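Local coordinates for putative oxidoreductase (Thermus thermophilus, PDB 2ISM), which is a putative oxidoreductase with a beta-propeller fold, its precise function not being established, at residues Y91-R96 against N105-L110. Numbering follows the deposited sequence.
Sequences YVYAYR and NQVVRL
The two inner strands of a four-stranded antiparallel propeller blade meet here as a beta hairpin, with Tyr93 set across from Arg109 and Ala94 across from Val108. Backbone bonds run in pairs at Val92-Leu110, Ala94-Val108 and Arg96-Gln106; Val108 N reaches Ala94 O at 2.8 Å. Arg109 meets two tyrosines of segment 91-96. Its CG stands anti to the backbone N (chi1 -173°) and the chain bends at chi3 (82°), which lays the guanidinium flat on the Tyr91 ring: Arg109 CZ sits 3.6 Å from the Tyr91 ring centroid, almost exactly on the ring normal, a stacked cation-pi pair. The same chain runs alongside Tyr93, over one face of its ring, with Arg109 CG making a CH-pi contact 4.0 Å from that ring's centroid. Arg109 NH1 then donates a nearly straight bond, lying in the guanidinium plane, to Tyr93 OH at 3.2 Å. Salt bridges to Asp120 and Glu177 fix the guanidinium further, while Tyr93 OH also bonds Pro176 O. Strands 77-82 and 117-127 flank the hairpin within its blade; strand 148-151, from the next sheet, packs against Tyr93, Tyr95 and Val107. Val107 CG2 touches Tyr95 CD1 at 4.0 Å, the two side chains crossing at about a right angle. On the other face, with Val92 and Leu110, Ala94 CB meets Val108 CG2 at 4.1 Å, and Arg96 runs extended alongside Gln106, its NE 3.8 Å from Val108 CG1.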
loop_
_atom_site.group_PDB
_atom_site.type_symbol
_atom_site.label_atom_id
_atom_site.label_comp_id
_atom_site.label_asym_id
_atom_site.label_seq_id
_atom_site.Cartn_x
_atom_site.Cartn_y
_atom_site.Cartn_z
ATOM N N TYR B 91 26.910 10.777 4.181
ATOM C CA TYR B 91 27.049 11.348 2.854
ATOM C C TYR B 91 25.673 11.505 2.216
ATOM O O TYR B 91 24.845 10.595 2.246
ATOM C CB TYR B 91 28.002 10.660 1.876
ATOM C CG TYR B 91 29.426 10.597 2.388
ATOM C CD1 TYR B 91 30.188 11.759 2.521
ATOM C CD2 TYR B 91 29.998 9.384 2.776
ATOM C CE1 TYR B 91 31.486 11.715 3.028
ATOM C CE2 TYR B 91 31.298 9.328 3.286
ATOM C CZ TYR B 91 32.034 10.498 3.409
ATOM O OH TYR B 91 33.309 10.455 3.923
ATOM N N VAL B 92 25.445 12.686 1.651
ATOM C CA VAL B 92 24.207 13.006 0.957
ATOM C C VAL B 92 24.634 13.331 -0.473
ATOM O O VAL B 92 25.497 14.187 -0.693
ATOM C CB VAL B 92 23.504 14.245 1.564
ATOM C CG1 VAL B 92 22.281 14.612 0.729
ATOM C CG2 VAL B 92 23.083 13.957 3.002
ATOM N N TYR B 93 24.047 12.637 -1.443
ATOM C CA TYR B 93 24.397 12.866 -2.837
ATOM C C TYR B 93 23.414 13.822 -3.483
ATOM O O TYR B 93 22.228 13.822 -3.158
ATOM C CB TYR B 93 24.429 11.540 -3.601
ATOM C CG TYR B 93 25.576 10.645 -3.174
ATOM C CD1 TYR B 93 26.685 10.453 -4.002
ATOM C CD2 TYR B 93 25.565 10.014 -1.930
ATOM C CE1 TYR B 93 27.749 9.657 -3.607
ATOM C CE2 TYR B 93 26.630 9.213 -1.519
ATOM C CZ TYR B 93 27.717 9.041 -2.362
ATOM O OH TYR B 93 28.779 8.261 -1.956
ATOM N N ALA B 94 23.919 14.647 -4.390
ATOM C CA ALA B 94 23.076 15.609 -5.082
ATOM C C ALA B 94 23.572 15.813 -6.500
ATOM O O ALA B 94 24.779 15.783 -6.752
ATOM C CB ALA B 94 23.077 16.938 -4.334
ATOM N N TYR B 95 22.627 16.008 -7.416
ATOM C CA TYR B 95 22.915 16.244 -8.829
ATOM C C TYR B 95 22.680 17.733 -9.044
ATOM O O TYR B 95 21.607 18.234 -8.709
ATOM C CB TYR B 95 21.936 15.443 -9.699
ATOM C CG TYR B 95 22.184 15.511 -11.198
ATOM C CD1 TYR B 95 22.633 14.388 -11.897
ATOM C CD2 TYR B 95 21.932 16.678 -11.921
ATOM C CE1 TYR B 95 22.823 14.422 -13.282
ATOM C CE2 TYR B 95 22.123 16.727 -13.311
ATOM C CZ TYR B 95 22.566 15.595 -13.982
ATOM O OH TYR B 95 22.746 15.616 -15.347
ATOM N N ARG B 96 23.663 18.446 -9.591
ATOM C CA ARG B 96 23.479 19.878 -9.815
ATOM C C ARG B 96 24.151 20.407 -11.076
ATOM O O ARG B 96 25.138 19.845 -11.562
ATOM C CB ARG B 96 24.016 20.686 -8.620
ATOM C CG ARG B 96 25.539 20.633 -8.487
ATOM C CD ARG B 96 26.074 21.718 -7.560
ATOM N NE ARG B 96 27.516 21.587 -7.361
ATOM C CZ ARG B 96 28.259 22.427 -6.646
ATOM N NH1 ARG B 96 27.701 23.477 -6.056
ATOM N NH2 ARG B 96 29.562 22.206 -6.508
ATOM N N ASN B 105 26.916 19.667 -15.696
ATOM C CA ASN B 105 26.171 19.004 -14.634
ATOM C C ASN B 105 27.149 18.072 -13.916
ATOM O O ASN B 105 28.150 17.637 -14.490
ATOM C CB ASN B 105 24.982 18.210 -15.199
ATOM C CG ASN B 105 23.791 19.102 -15.545
ATOM O OD1 ASN B 105 23.393 19.223 -16.709
ATOM N ND2 ASN B 105 23.222 19.728 -14.532
ATOM N N GLN B 106 26.870 17.785 -12.654
ATOM C CA GLN B 106 27.738 16.921 -11.874
ATOM C C GLN B 106 26.983 16.342 -10.701
ATOM O O GLN B 106 25.925 16.837 -10.319
ATOM C CB GLN B 106 28.933 17.715 -11.333
ATOM C CG GLN B 106 28.532 18.989 -10.610
ATOM C CD GLN B 106 29.693 19.682 -9.914
ATOM O OE1 GLN B 106 30.800 19.777 -10.451
ATOM N NE2 GLN B 106 29.435 20.190 -8.720
ATOM N N VAL B 107 27.539 15.277 -10.143
ATOM C CA VAL B 107 26.975 14.652 -8.968
ATOM C C VAL B 107 27.990 14.966 -7.891
ATOM O O VAL B 107 29.179 14.692 -8.055
ATOM C CB VAL B 107 26.869 13.123 -9.103
ATOM C CG1 VAL B 107 26.446 12.528 -7.764
ATOM C CG2 VAL B 107 25.849 12.758 -10.179
ATOM N N VAL B 108 27.531 15.570 -6.806
ATOM C CA VAL B 108 28.417 15.906 -5.708
ATOM C C VAL B 108 27.964 15.139 -4.479
ATOM O O VAL B 108 26.905 14.512 -4.476
ATOM C CB VAL B 108 28.405 17.424 -5.402
ATOM C CG1 VAL B 108 28.961 18.193 -6.588
ATOM C CG2 VAL B 108 26.987 17.890 -5.080
ATOM N N ARG B 109 28.782 15.191 -3.442
ATOM C CA ARG B 109 28.494 14.512 -2.198
ATOM C C ARG B 109 28.741 15.503 -1.062
ATOM O O ARG B 109 29.739 16.221 -1.078
ATOM C CB ARG B 109 29.428 13.305 -2.069
ATOM C CG ARG B 109 29.150 12.406 -0.904
ATOM C CD ARG B 109 29.945 11.112 -1.013
ATOM N NE ARG B 109 31.324 11.217 -0.542
ATOM C CZ ARG B 109 32.129 10.168 -0.394
ATOM N NH1 ARG B 109 31.683 8.952 -0.686
ATOM N NH2 ARG B 109 33.367 10.325 0.057
ATOM N N LEU B 110 27.828 15.554 -0.095
ATOM C CA LEU B 110 27.970 16.441 1.057
ATOM C C LEU B 110 28.187 15.595 2.307
ATOM O O LEU B 110 27.661 14.485 2.408
ATOM C CB LEU B 110 26.708 17.287 1.272
ATOM C CG LEU B 110 26.154 18.181 0.163
ATOM C CD1 LEU B 110 25.147 19.146 0.776
ATOM C CD2 LEU B 110 27.271 18.955 -0.502
#